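Local coordinates for protein mosquitocidal toxin (Bacillus sphaericus, PDB 2CB4) that probably transfers ADP-ribose to target proteins, this chain being the catalytic domain of a larger mosquito-killing toxin that also has ricin-type lectin repeats, at residues P143-N148 with D256-A261. The protein carries 1 engineered substitution. Residues are numbered along the deposited sequence; the frame is centred on the assembly and turned at random.
Sequences PHSANN and DFDMFA
S145 and D258 join the two segments directly, the serine hydroxyl donating to the aspartate carboxylate. Ahead of that aspartate, D256 begins the second segment, and the chain turns after it: its carbonyl accepts the backbone N-H of M259, closing the single 3-10 turn 257-259, while its carboxylate forms a salt bridge to R80 of strand 78-82. From the middle of this turn D258 reaches across. Its CG sits anti to its own carbonyl carbon (chi1 -74°), which swings the carboxylate over to the loop. The bond from S145 OG to D258 OD1 measures 2.8 Å and arrives from above the carboxylate, 47° out of its plane. A water bridges the same two residues, accepting from S145 N at 3.1 Å and donating to D258 OD1 at 3.0 Å, so OD1 accepts two hydrogen bonds, one from the S145 hydroxyl and one from the water that the S145 backbone N-H holds. D258 OD2 makes a salt bridge to R83, whose guanidinium group also bonds S145 OG; the buried charge is thereby probably balanced. P143 crosses the D258 side chain at about a right angle, with its CB 3.9 Å from D258 CB and its CG 3.4 Å from D258 O. M259 then points away from the loop and packs on R80 and W81. Beyond it the chain runs to strand 264-265, which pairs antiparallel with 142-143. The first segment supplies two overlapping type I beta turns, P143-A146 and S145-N148. The contact thus ties a beta-turn loop to a 3-10 turn by an aspartate-serine-arginine network, beside the main sheet of an ADP-ribosyltransferase fold.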
loop_
_atom_site.group_PDB
_atom_site.type_symbol
_atom_site.label_atom_id
_atom_site.label_comp_id
_atom_site.label_asym_id
_atom_site.label_seq_id
_atom_site.Cartn_x
_atom_site.Cartn_y
_atom_site.Cartn_z
ATOM N N PRO A 143 -41.290 -1.950 12.286
ATOM C CA PRO A 143 -40.779 -1.468 10.997
ATOM C C PRO A 143 -41.714 -1.863 9.852
ATOM O O PRO A 143 -42.347 -2.913 9.883
ATOM C CB PRO A 143 -39.419 -2.185 10.852
ATOM C CG PRO A 143 -39.074 -2.712 12.164
ATOM C CD PRO A 143 -40.328 -2.842 12.970
ATOM N N HIS A 144 -41.781 -1.039 8.814
ATOM C CA HIS A 144 -42.631 -1.363 7.662
ATOM C C HIS A 144 -42.210 -2.666 6.987
ATOM O O HIS A 144 -43.025 -3.356 6.403
ATOM C CB HIS A 144 -42.566 -0.223 6.614
ATOM C CG HIS A 144 -43.284 1.011 7.035
ATOM N ND1 HIS A 144 -42.806 2.283 6.776
ATOM C CD2 HIS A 144 -44.453 1.174 7.706
ATOM C CE1 HIS A 144 -43.661 3.169 7.253
ATOM N NE2 HIS A 144 -44.672 2.521 7.810
ATOM N N SER A 145 -40.921 -2.986 7.036
ATOM C CA SER A 145 -40.408 -4.191 6.373
ATOM C C SER A 145 -40.424 -5.450 7.248
ATOM O O SER A 145 -39.899 -6.486 6.839
ATOM C CB SER A 145 -38.951 -3.939 6.010
ATOM O OG SER A 145 -38.177 -3.953 7.204
ATOM N N ALA A 146 -40.999 -5.360 8.445
ATOM C CA ALA A 146 -41.002 -6.461 9.398
ATOM C C ALA A 146 -41.499 -7.832 8.919
ATOM O O ALA A 146 -41.057 -8.878 9.430
ATOM C CB ALA A 146 -41.684 -6.034 10.731
ATOM N N ASN A 147 -42.426 -7.834 7.971
ATOM C CA ASN A 147 -43.003 -9.085 7.453
ATOM C C ASN A 147 -42.135 -9.701 6.349
ATOM O O ASN A 147 -42.441 -10.758 5.830
ATOM C CB ASN A 147 -44.405 -8.802 6.864
ATOM C CG ASN A 147 -45.527 -8.874 7.913
ATOM O OD1 ASN A 147 -46.650 -8.462 7.640
ATOM N ND2 ASN A 147 -45.242 -9.439 9.084
ATOM N N ASN A 148 -41.075 -8.999 5.975
ATOM C CA ASN A 148 -40.176 -9.433 4.909
ATOM C C ASN A 148 -38.903 -10.039 5.437
ATOM O O ASN A 148 -38.163 -9.418 6.232
ATOM C CB ASN A 148 -39.818 -8.235 3.984
ATOM C CG ASN A 148 -41.074 -7.482 3.497
ATOM O OD1 ASN A 148 -41.352 -6.350 3.917
ATOM N ND2 ASN A 148 -41.893 -8.161 2.707
ATOM N N ASP A 256 -29.369 0.711 11.248
ATOM C CA ASP A 256 -30.494 1.445 11.873
ATOM C C ASP A 256 -31.648 1.738 10.917
ATOM O O ASP A 256 -32.552 2.481 11.257
ATOM C CB ASP A 256 -30.043 2.808 12.445
ATOM C CG ASP A 256 -29.007 2.682 13.545
ATOM O OD1 ASP A 256 -28.912 1.594 14.163
ATOM O OD2 ASP A 256 -28.295 3.682 13.792
ATOM N N PHE A 257 -31.626 1.184 9.713
ATOM C CA PHE A 257 -32.688 1.485 8.767
ATOM C C PHE A 257 -34.071 1.173 9.329
ATOM O O PHE A 257 -35.017 1.942 9.171
ATOM C CB PHE A 257 -32.449 0.758 7.427
ATOM C CG PHE A 257 -33.290 1.294 6.287
ATOM C CD1 PHE A 257 -32.960 2.510 5.666
ATOM C CD2 PHE A 257 -34.442 0.611 5.870
ATOM C CE1 PHE A 257 -33.746 3.026 4.632
ATOM C CE2 PHE A 257 -35.228 1.110 4.820
ATOM C CZ PHE A 257 -34.880 2.312 4.197
ATOM N N ASP A 258 -34.187 0.026 9.979
ATOM C CA ASP A 258 -35.452 -0.411 10.549
ATOM C C ASP A 258 -35.837 0.182 11.907
ATOM O O ASP A 258 -36.784 -0.261 12.522
ATOM C CB ASP A 258 -35.495 -1.937 10.592
ATOM C CG ASP A 258 -35.699 -2.534 9.205
ATOM O OD1 ASP A 258 -36.578 -2.014 8.456
ATOM O OD2 ASP A 258 -34.911 -3.429 8.842
HETATM N N MSE A 259 -35.093 1.192 12.352
HETATM C CA MSE A 259 -35.367 1.874 13.608
HETATM C C MSE A 259 -35.535 3.401 13.404
HETATM O O MSE A 259 -35.572 4.143 14.364
HETATM C CB MSE A 259 -34.329 1.583 14.717
HETATM C CG MSE A 259 -34.531 0.248 15.437
HETATM SE SE MSE A 259 -36.182 -0.066 16.308
HETATM C CE MSE A 259 -35.702 1.066 17.700
ATOM N N PHE A 260 -35.608 3.848 12.151
ATOM C CA PHE A 260 -35.776 5.261 11.812
ATOM C C PHE A 260 -37.294 5.459 11.790
ATOM O O PHE A 260 -38.020 4.665 11.187
ATOM C CB PHE A 260 -35.173 5.543 10.425
ATOM C CG PHE A 260 -35.288 6.986 9.997
ATOM C CD1 PHE A 260 -35.125 8.015 10.938
ATOM C CD2 PHE A 260 -35.567 7.313 8.675
ATOM C CE1 PHE A 260 -35.244 9.350 10.560
ATOM C CE2 PHE A 260 -35.685 8.646 8.269
ATOM C CZ PHE A 260 -35.527 9.671 9.212
ATOM N N ALA A 261 -37.780 6.497 12.471
ATOM C CA ALA A 261 -39.224 6.723 12.584
ATOM C C ALA A 261 -40.118 6.589 11.358
ATOM O O ALA A 261 -41.115 5.865 11.407
ATOM C CB ALA A 261 -39.547 7.960 13.417
HETATM O O HOH W 1 -38.957 -0.628 7.346
#